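Oxidoreductase, NAD-binding/iron-sulfur cluster-binding protein (Nitratireductor pacificus pht-3B, PDB 6ZXU) removes halogen substituents from its substrates as a catabolic reductive dehalogenase carrying cobalamin and two [4Fe-4S] clusters. Local coordinates at residues R47-D52 / G253-T258; T85-G90 / Q348-N353; M190-R195 / T239-A244. All coordinates share one frame; numbering follows the deposited sequence.

Contact 1: R47-D52 / G253-T258; sequences RLARVD and GDLGET
An Asx turn headed by Asp254 presents the carbonyl of Leu255 to a second loop, and Ala49 docks on that carbonyl through its backbone. Ala49 N donates to Leu255 O over 3.0 Å with an N-H...O angle of 151°, lying in the carbonyl plane on a lone pair of the oxygen. The alpha hydrogen of the preceding residue comes to the same acceptor, Leu48 CA standing 3.3 Å from Leu255 O in a CA-H...O contact. The other end of this peptide group is held as well: Gly256 N donates to Asp254 OD1 over 3.0 Å, meeting the oxygen from above the carboxylate plane. A single peptide is thus fixed at both its N-H and its C=O.

In the fold, this joins the loop that precedes helix 74-85 to the one leading from strand 232-239 to helix 260-264, far from the cofactors. Gly256 has a positive phi of 100°, and a beta carbon there would collide with the carbonyl of Leu255 while pointing at the backbone of Arg47. A water spans the two segments, donating to Arg47 O at 2.9 Å and to Gly256 O at 2.8 Å.

Apolar groups pack beside these polar links. With CG anti to its carbonyl carbon (chi1 -61°), Leu48 carries CD2 to within 3.9 Å of Glu257 CG and 4.2 Å of Leu255 CB. Leu255 CD2 in turn lies 3.6 Å from Ala49 O. Glu257 meets Leu48 through CG, while its OE2 accepts from Phe227 N, and the guanidinium of Arg47 turns off to a salt bridge with Asp267. A further backbone bond ties Ala49 to Ala250.

Contact 2: T85-G90 / Q348-N353; sequences TRFLDG and QPLIQN
Phe87 lies against helix 342-354 with one face of its ring over Pro349. Pro349 CB is 3.9 Å from the centroid of the Phe87 ring in a CH-pi contact, displaced toward the rim, where CD1 of Phe87 is the nearest atom to that CB at 3.6 Å. The neighbouring Arg86 covers the opposite face, its CB 4.1 Å above the plane of the Phe87 ring and over the centre. Two further groups approach obliquely. Leu350 CD1 comes to 4.1 Å from Phe87 CD2, the two side chains running antiparallel alongside one another, while Asn353 ND2 reaches 3.5 Å from Phe87 CZ with amide and ring planes 32° apart. Beyond the ring, Arg86 NH1 stands 3.6 Å from Asn353 OD1; the oxygen is at the edge of the guanidinium and in its plane, with the amide turned 89° against it.

A second shell sets these groups in place. Asn353 ND2 donates to Pro349 O over 2.8 Å, and the same carbonyl accepts from Asn353 N at 3.1 Å, so two bonds from one residue grip a single oxygen. The side-chain bond fixes the amide rotation and leaves OD1 turned to Arg86. On the other segment, a type I turn from Thr85 to Leu88 carries Phe87, whose CG stands anti to the carbonyl carbon (chi1 -49°), which swings the ring out over Pro349, and Arg188 of helix 168-190 binds the carbonyls of Phe87 and Leu88. Leu350 continues inward onto Phe84 and Ile182.

The strong polar bonds described here lie within the helix or run to Arg188, so the junction between loop and helix relies chiefly on dispersion and CH-pi attraction. The charge of Arg86 probably adds a modest electrostatic pull on the amide oxygen.

Contact 3: M190-R195 / T239-A244; sequences MGFPAR and TGYALA
Phe192 and Tyr241 meet edge to face, the tyrosine edge directed at the phenylalanine ring. Their centroids are 4.8 Å apart and the planes open to 52°, so the T-shape is tilted, with Tyr241 CD1 3.5 Å above the plane of the Phe192 ring and over its centre. Tyr241 CG stands anti to the backbone N (chi1 -177°), which carries the phenol on toward Met190. There Met190 CE touches Tyr241 OH at 3.6 Å, and the sulfur makes an oblique Met-aromatic contact. A serine in place of Phe192 would probably leave the Tyr241 edge without its ring face.

Thr239 OG1 donates to Pro193 O at 2.7 Å, and it accepts from Tyr241 N at 3.0 Å, the bond of an ST turn. A water bridges Pro193 O and Gly240 N.

A Schellman motif at Gly191 ends helix 168-190, from which the chain enters edge strand 194-198; there Ala194 and Thr239 form an antiparallel non-hydrogen-bonded pair at the end of strand 232-239, while Val187 of helix 168-190 and Arg106 of helix 103-116 pack against the side chains of both Phe192 and Tyr241.

Along the chain the first segments come in the order contact 1, contact 2, contact 3, but contact 3 closes first, then contact 1, and finally contact 2. Contacts 2 and 3 have centres 18 Å apart and touch, Leu88 O lying 3.5 Å from Arg195 CD; contact 3 includes the end of helix 168-190 and the start of strand 194-198, and the loop of contact 2 packs on both. Contact 1 is more remote, its centre 29 Å from that of contact 3, though both use the loop following strand 232-239, which contact 1 joins to the loop before helix 74-85. Contact 2 links the loop after that helix to helix 342-354, which in sequence precedes the second four-stranded sheet.

Contact 1: R47-D52 / G253-T258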
loop_
_atom_site.group_PDB
_atom_site.type_symbol
_atom_site.label_atom_id
_atom_site.label_comp_id
_atom_site.label_asym_id
_atom_site.label_seq_id
_atom_site.Cartn_x
_atom_site.Cartn_y
_atom_site.Cartn_z
ATOM N N ARG A 47 -6.940 27.507 -3.850
ATOM C CA ARG A 47 -7.642 28.427 -4.739
ATOM C C ARG A 47 -9.060 28.690 -4.285
ATOM O O ARG A 47 -9.824 29.310 -5.020
ATOM C CB ARG A 47 -7.622 27.839 -6.177
ATOM C CG ARG A 47 -6.232 27.846 -6.764
ATOM C CD ARG A 47 -6.289 27.422 -8.219
ATOM N NE ARG A 47 -4.968 27.465 -8.843
ATOM C CZ ARG A 47 -4.526 28.459 -9.604
ATOM N NH1 ARG A 47 -5.266 29.529 -9.832
ATOM N NH2 ARG A 47 -3.304 28.385 -10.140
ATOM N N LEU A 48 -9.434 28.235 -3.100
ATOM C CA LEU A 48 -10.780 28.480 -2.599
ATOM C C LEU A 48 -10.786 29.801 -1.812
ATOM O O LEU A 48 -9.791 30.166 -1.177
ATOM C CB LEU A 48 -11.221 27.379 -1.689
ATOM C CG LEU A 48 -11.259 26.012 -2.410
ATOM C CD1 LEU A 48 -11.700 24.956 -1.456
ATOM C CD2 LEU A 48 -12.157 26.021 -3.623
ATOM N N ALA A 49 -11.947 30.458 -1.810
ATOM C CA ALA A 49 -12.108 31.719 -1.093
ATOM C C ALA A 49 -12.139 31.450 0.411
ATOM O O ALA A 49 -12.876 30.618 0.863
ATOM C CB ALA A 49 -13.396 32.367 -1.503
ATOM N N ARG A 50 -11.318 32.168 1.146
ATOM C CA ARG A 50 -11.185 32.042 2.587
ATOM C C ARG A 50 -11.264 33.432 3.296
ATOM O O ARG A 50 -11.060 34.475 2.697
ATOM C CB ARG A 50 -9.865 31.400 2.884
ATOM C CG ARG A 50 -9.868 29.926 2.499
ATOM C CD ARG A 50 -8.576 29.214 2.854
ATOM N NE ARG A 50 -8.575 27.983 2.070
ATOM C CZ ARG A 50 -9.171 26.864 2.407
ATOM N NH1 ARG A 50 -9.784 26.756 3.592
ATOM N NH2 ARG A 50 -9.156 25.829 1.533
ATOM N N VAL A 51 -11.626 33.395 4.559
ATOM C CA VAL A 51 -11.631 34.521 5.447
ATOM C C VAL A 51 -10.944 34.125 6.757
ATOM O O VAL A 51 -10.686 32.920 7.005
ATOM C CB VAL A 51 -13.059 34.992 5.713
ATOM C CG1 VAL A 51 -13.736 35.455 4.422
ATOM C CG2 VAL A 51 -13.870 33.936 6.375
ATOM N N ASP A 52 -10.657 35.097 7.620
ATOM C CA ASP A 52 -9.906 34.815 8.855
ATOM C C ASP A 52 -10.708 34.067 9.903
ATOM O O ASP A 52 -10.110 33.312 10.699
ATOM C CB ASP A 52 -9.334 36.127 9.449
ATOM C CG ASP A 52 -8.031 36.625 8.719
ATOM O OD1 ASP A 52 -7.594 35.992 7.712
ATOM O OD2 ASP A 52 -7.423 37.692 9.143
ATOM N N GLY A 253 -21.595 32.036 -0.708
ATOM C CA GLY A 253 -21.308 32.205 -2.122
ATOM C C GLY A 253 -20.305 31.215 -2.692
ATOM O O GLY A 253 -19.813 30.306 -2.020
ATOM N N ASP A 254 -19.961 31.445 -3.934
ATOM C CA ASP A 254 -19.161 30.539 -4.716
ATOM C C ASP A 254 -17.724 30.531 -4.203
ATOM O O ASP A 254 -17.092 31.578 -4.108
ATOM C CB ASP A 254 -19.163 31.083 -6.163
ATOM C CG ASP A 254 -18.651 30.109 -7.186
ATOM O OD1 ASP A 254 -17.875 29.176 -6.915
ATOM O OD2 ASP A 254 -19.104 30.289 -8.341
ATOM N N LEU A 255 -17.200 29.350 -3.920
ATOM C CA LEU A 255 -15.862 29.293 -3.368
ATOM C C LEU A 255 -14.791 29.330 -4.388
ATOM O O LEU A 255 -13.616 29.483 -4.061
ATOM C CB LEU A 255 -15.732 28.036 -2.520
ATOM C CG LEU A 255 -16.488 28.053 -1.206
ATOM C CD1 LEU A 255 -16.355 26.664 -0.535
ATOM C CD2 LEU A 255 -15.978 29.143 -0.289
ATOM N N GLY A 256 -15.159 29.108 -5.643
ATOM C CA GLY A 256 -14.184 29.031 -6.710
ATOM C C GLY A 256 -13.809 27.607 -7.159
ATOM O O GLY A 256 -12.763 27.434 -7.820
ATOM N N GLU A 257 -14.613 26.610 -6.803
ATOM C CA GLU A 257 -14.327 25.206 -7.112
ATOM C C GLU A 257 -14.387 24.914 -8.597
ATOM O O GLU A 257 -13.792 23.955 -9.054
ATOM C CB GLU A 257 -15.367 24.258 -6.497
ATOM C CG GLU A 257 -15.312 24.119 -5.012
ATOM C CD GLU A 257 -16.598 23.455 -4.425
ATOM O OE1 GLU A 257 -17.282 24.213 -3.608
ATOM O OE2 GLU A 257 -16.912 22.210 -4.733
ATOM N N THR A 258 -15.050 25.737 -9.376
ATOM C CA THR A 258 -15.080 25.498 -10.814
ATOM C C THR A 258 -14.401 26.579 -11.634
ATOM O O THR A 258 -14.624 26.661 -12.841
ATOM C CB THR A 258 -16.526 25.360 -11.271
ATOM O OG1 THR A 258 -17.229 26.564 -10.922
ATOM C CG2 THR A 258 -17.158 24.119 -10.605
HETATM O O HOH W 1 -10.765 29.325 -7.767
#

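Contact 2: T85-G90 / Q348-N353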
loop_
_atom_site.group_PDB
_atom_site.type_symbol
_atom_site.label_atom_id
_atom_site.label_comp_id
_atom_site.label_asym_id
_atom_site.label_seq_id
_atom_site.Cartn_x
_atom_site.Cartn_y
_atom_site.Cartn_z
ATOM N N THR A 85 -9.688 2.460 17.608
ATOM C CA THR A 85 -9.951 3.267 18.783
ATOM C C THR A 85 -9.025 3.086 19.987
ATOM O O THR A 85 -8.643 4.056 20.640
ATOM C CB THR A 85 -11.387 3.044 19.247
ATOM O OG1 THR A 85 -12.285 3.392 18.185
ATOM C CG2 THR A 85 -11.677 3.843 20.459
ATOM N N ARG A 86 -8.547 1.866 20.212
ATOM C CA ARG A 86 -7.586 1.572 21.290
ATOM C C ARG A 86 -6.284 2.309 21.109
ATOM O O ARG A 86 -5.494 2.420 22.037
ATOM C CB ARG A 86 -7.306 0.038 21.349
ATOM C CG ARG A 86 -8.644 -0.721 21.338
ATOM C CD ARG A 86 -8.666 -2.154 21.806
ATOM N NE ARG A 86 -7.593 -2.999 21.294
ATOM C CZ ARG A 86 -6.488 -3.350 21.963
ATOM N NH1 ARG A 86 -5.604 -4.182 21.382
ATOM N NH2 ARG A 86 -6.250 -2.874 23.197
ATOM N N PHE A 87 -6.010 2.821 19.923
ATOM C CA PHE A 87 -4.708 3.444 19.706
ATOM C C PHE A 87 -4.797 4.985 19.422
ATOM O O PHE A 87 -3.802 5.596 18.973
ATOM C CB PHE A 87 -3.970 2.718 18.545
ATOM C CG PHE A 87 -3.965 1.213 18.700
ATOM C CD1 PHE A 87 -3.256 0.643 19.754
ATOM C CD2 PHE A 87 -4.722 0.410 17.896
ATOM C CE1 PHE A 87 -3.315 -0.713 20.004
ATOM C CE2 PHE A 87 -4.740 -0.946 18.111
ATOM C CZ PHE A 87 -4.040 -1.508 19.152
ATOM N N LEU A 88 -5.950 5.572 19.692
ATOM C CA LEU A 88 -6.137 7.022 19.606
ATOM C C LEU A 88 -5.395 7.745 20.717
ATOM O O LEU A 88 -5.017 8.920 20.590
ATOM C CB LEU A 88 -7.603 7.360 19.667
ATOM C CG LEU A 88 -8.452 6.846 18.578
ATOM C CD1 LEU A 88 -9.918 7.112 18.855
ATOM C CD2 LEU A 88 -8.115 7.405 17.201
ATOM N N ASP A 89 -5.070 7.037 21.794
ATOM C CA ASP A 89 -4.078 7.573 22.748
ATOM C C ASP A 89 -3.100 6.484 23.142
ATOM O O ASP A 89 -3.275 5.329 22.803
ATOM C CB ASP A 89 -4.759 8.051 24.008
ATOM C CG ASP A 89 -4.022 9.310 24.670
ATOM O OD1 ASP A 89 -2.758 9.537 24.436
ATOM O OD2 ASP A 89 -4.772 10.039 25.440
ATOM N N GLY A 90 -2.032 6.881 23.770
ATOM C CA GLY A 90 -0.950 5.977 24.056
ATOM C C GLY A 90 0.185 6.658 24.805
ATOM O O GLY A 90 0.183 7.854 25.085
ATOM N N GLN A 348 2.609 0.539 13.757
ATOM C CA GLN A 348 2.886 -0.767 14.311
ATOM C C GLN A 348 1.763 -1.398 15.165
ATOM O O GLN A 348 1.422 -2.557 14.963
ATOM C CB GLN A 348 4.198 -0.720 15.038
ATOM C CG GLN A 348 4.574 -2.130 15.513
ATOM C CD GLN A 348 6.041 -2.246 15.897
ATOM O OE1 GLN A 348 6.580 -1.448 16.695
ATOM N NE2 GLN A 348 6.704 -3.269 15.347
ATOM N N PRO A 349 1.190 -0.648 16.112
ATOM C CA PRO A 349 0.123 -1.252 16.943
ATOM C C PRO A 349 -1.091 -1.716 16.127
ATOM O O PRO A 349 -1.671 -2.759 16.427
ATOM C CB PRO A 349 -0.308 -0.095 17.880
ATOM C CG PRO A 349 0.875 0.831 17.903
ATOM C CD PRO A 349 1.537 0.708 16.570
ATOM N N LEU A 350 -1.450 -0.965 15.084
ATOM C CA LEU A 350 -2.578 -1.353 14.253
ATOM C C LEU A 350 -2.246 -2.642 13.489
ATOM O O LEU A 350 -3.015 -3.596 13.489
ATOM C CB LEU A 350 -2.956 -0.265 13.263
ATOM C CG LEU A 350 -3.675 0.987 13.781
ATOM C CD1 LEU A 350 -2.741 1.801 14.638
ATOM C CD2 LEU A 350 -4.227 1.869 12.615
ATOM N N ILE A 351 -1.052 -2.701 12.937
ATOM C CA ILE A 351 -0.585 -3.841 12.187
ATOM C C ILE A 351 -0.566 -5.093 13.093
ATOM O O ILE A 351 -1.084 -6.132 12.739
ATOM C CB ILE A 351 0.829 -3.560 11.574
ATOM C CG1 ILE A 351 0.730 -2.598 10.432
ATOM C CG2 ILE A 351 1.429 -4.865 11.097
ATOM C CD1 ILE A 351 2.084 -2.105 9.951
ATOM N N GLN A 352 0.047 -4.995 14.242
ATOM C CA GLN A 352 0.171 -6.185 15.102
ATOM C C GLN A 352 -1.157 -6.682 15.642
ATOM O O GLN A 352 -1.388 -7.870 15.769
ATOM C CB GLN A 352 1.154 -5.940 16.219
ATOM C CG GLN A 352 2.586 -5.845 15.800
ATOM C CD GLN A 352 3.474 -5.365 16.987
ATOM O OE1 GLN A 352 2.990 -4.746 17.982
ATOM N NE2 GLN A 352 4.794 -5.630 16.876
ATOM N N ASN A 353 -2.036 -5.788 15.984
ATOM C CA ASN A 353 -3.288 -6.166 16.561
ATOM C C ASN A 353 -4.369 -6.522 15.620
ATOM O O ASN A 353 -5.455 -6.878 16.047
ATOM C CB ASN A 353 -3.737 -5.107 17.538
ATOM C CG ASN A 353 -2.835 -5.100 18.782
ATOM O OD1 ASN A 353 -2.987 -5.941 19.675
ATOM N ND2 ASN A 353 -1.848 -4.203 18.813
#

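Contact 3: M190-R195 / T239-A244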
loop_
_atom_site.group_PDB
_atom_site.type_symbol
_atom_site.label_atom_id
_atom_site.label_comp_id
_atom_site.label_asym_id
_atom_site.label_seq_id
_atom_site.Cartn_x
_atom_site.Cartn_y
_atom_site.Cartn_z
ATOM N N MET A 190 7.304 11.467 18.509
ATOM C CA MET A 190 8.172 12.634 18.382
ATOM C C MET A 190 8.317 13.387 19.732
ATOM O O MET A 190 9.188 14.245 19.868
ATOM C CB MET A 190 7.604 13.577 17.325
ATOM C CG MET A 190 7.956 13.135 15.920
ATOM S SD MET A 190 7.625 14.442 14.681
ATOM C CE MET A 190 5.875 14.814 14.923
ATOM N N GLY A 191 7.488 13.041 20.724
ATOM C CA GLY A 191 7.693 13.518 22.092
ATOM C C GLY A 191 6.574 14.420 22.579
ATOM O O GLY A 191 6.708 14.989 23.652
ATOM N N PHE A 192 5.445 14.497 21.875
ATOM C CA PHE A 192 4.376 15.414 22.210
ATOM C C PHE A 192 3.120 14.688 22.453
ATOM O O PHE A 192 2.741 13.803 21.669
ATOM C CB PHE A 192 4.148 16.477 21.068
ATOM C CG PHE A 192 5.345 17.277 20.732
ATOM C CD1 PHE A 192 6.340 16.766 19.894
ATOM C CD2 PHE A 192 5.539 18.534 21.284
ATOM C CE1 PHE A 192 7.507 17.460 19.641
ATOM C CE2 PHE A 192 6.678 19.234 21.008
ATOM C CZ PHE A 192 7.660 18.719 20.168
ATOM N N PRO A 193 2.423 14.981 23.543
ATOM C CA PRO A 193 1.108 14.405 23.741
ATOM C C PRO A 193 0.137 14.759 22.647
ATOM O O PRO A 193 0.138 15.868 22.098
ATOM C CB PRO A 193 0.651 15.026 25.067
ATOM C CG PRO A 193 1.948 15.215 25.795
ATOM C CD PRO A 193 2.890 15.695 24.751
ATOM N N ALA A 194 -0.650 13.795 22.273
ATOM C CA ALA A 194 -1.602 13.894 21.135
ATOM C C ALA A 194 -2.642 12.820 21.211
ATOM O O ALA A 194 -2.383 11.691 21.691
ATOM C CB ALA A 194 -0.825 13.780 19.831
ATOM N N ARG A 195 -3.820 13.167 20.841
ATOM C CA ARG A 195 -4.950 12.290 20.974
ATOM C C ARG A 195 -5.768 12.350 19.678
ATOM O O ARG A 195 -5.998 13.441 19.116
ATOM C CB ARG A 195 -5.801 12.753 22.140
ATOM C CG ARG A 195 -7.198 12.182 22.273
ATOM C CD ARG A 195 -7.199 10.737 22.570
ATOM N NE ARG A 195 -8.344 10.274 23.364
ATOM C CZ ARG A 195 -9.566 9.984 22.954
ATOM N NH1 ARG A 195 -9.990 10.111 21.702
ATOM N NH2 ARG A 195 -10.444 9.525 23.872
ATOM N N THR A 239 -3.391 18.232 19.878
ATOM C CA THR A 239 -2.056 18.154 20.443
ATOM C C THR A 239 -1.594 19.533 20.949
ATOM O O THR A 239 -2.183 20.566 20.612
ATOM C CB THR A 239 -1.061 17.607 19.375
ATOM O OG1 THR A 239 0.254 17.481 19.921
ATOM C CG2 THR A 239 -0.962 18.527 18.175
ATOM N N GLY A 240 -0.550 19.520 21.763
ATOM C CA GLY A 240 0.167 20.714 22.176
ATOM C C GLY A 240 1.391 20.962 21.311
ATOM O O GLY A 240 2.051 21.989 21.461
ATOM N N TYR A 241 1.691 20.048 20.377
ATOM C CA TYR A 241 2.679 20.276 19.262
ATOM C C TYR A 241 2.123 21.476 18.442
ATOM O O TYR A 241 1.111 21.366 17.731
ATOM C CB TYR A 241 2.735 18.998 18.381
ATOM C CG TYR A 241 3.708 18.906 17.204
ATOM C CD1 TYR A 241 5.032 19.004 17.391
ATOM C CD2 TYR A 241 3.240 18.559 15.960
ATOM C CE1 TYR A 241 5.927 18.794 16.367
ATOM C CE2 TYR A 241 4.094 18.363 14.872
ATOM C CZ TYR A 241 5.436 18.443 15.062
ATOM O OH TYR A 241 6.315 18.235 13.988
ATOM N N ALA A 242 2.794 22.610 18.536
ATOM C CA ALA A 242 2.294 23.842 17.912
ATOM C C ALA A 242 2.467 23.786 16.425
ATOM O O ALA A 242 3.530 23.411 15.908
ATOM C CB ALA A 242 3.028 25.044 18.445
ATOM N N LEU A 243 1.409 24.196 15.754
ATOM C CA LEU A 243 1.291 24.125 14.304
ATOM C C LEU A 243 0.768 25.453 13.760
ATOM O O LEU A 243 -0.152 26.022 14.324
ATOM C CB LEU A 243 0.286 23.011 13.919
ATOM C CG LEU A 243 0.553 21.601 14.376
ATOM C CD1 LEU A 243 -0.693 20.736 14.268
ATOM C CD2 LEU A 243 1.704 21.035 13.561
ATOM N N ALA A 244 1.242 25.820 12.557
ATOM C CA ALA A 244 0.614 26.939 11.800
ATOM C C ALA A 244 -0.826 26.613 11.382
ATOM O O ALA A 244 -1.079 25.534 10.784
ATOM C CB ALA A 244 1.475 27.282 10.607
HETATM O O HOH W 2 1.129 17.929 23.240
#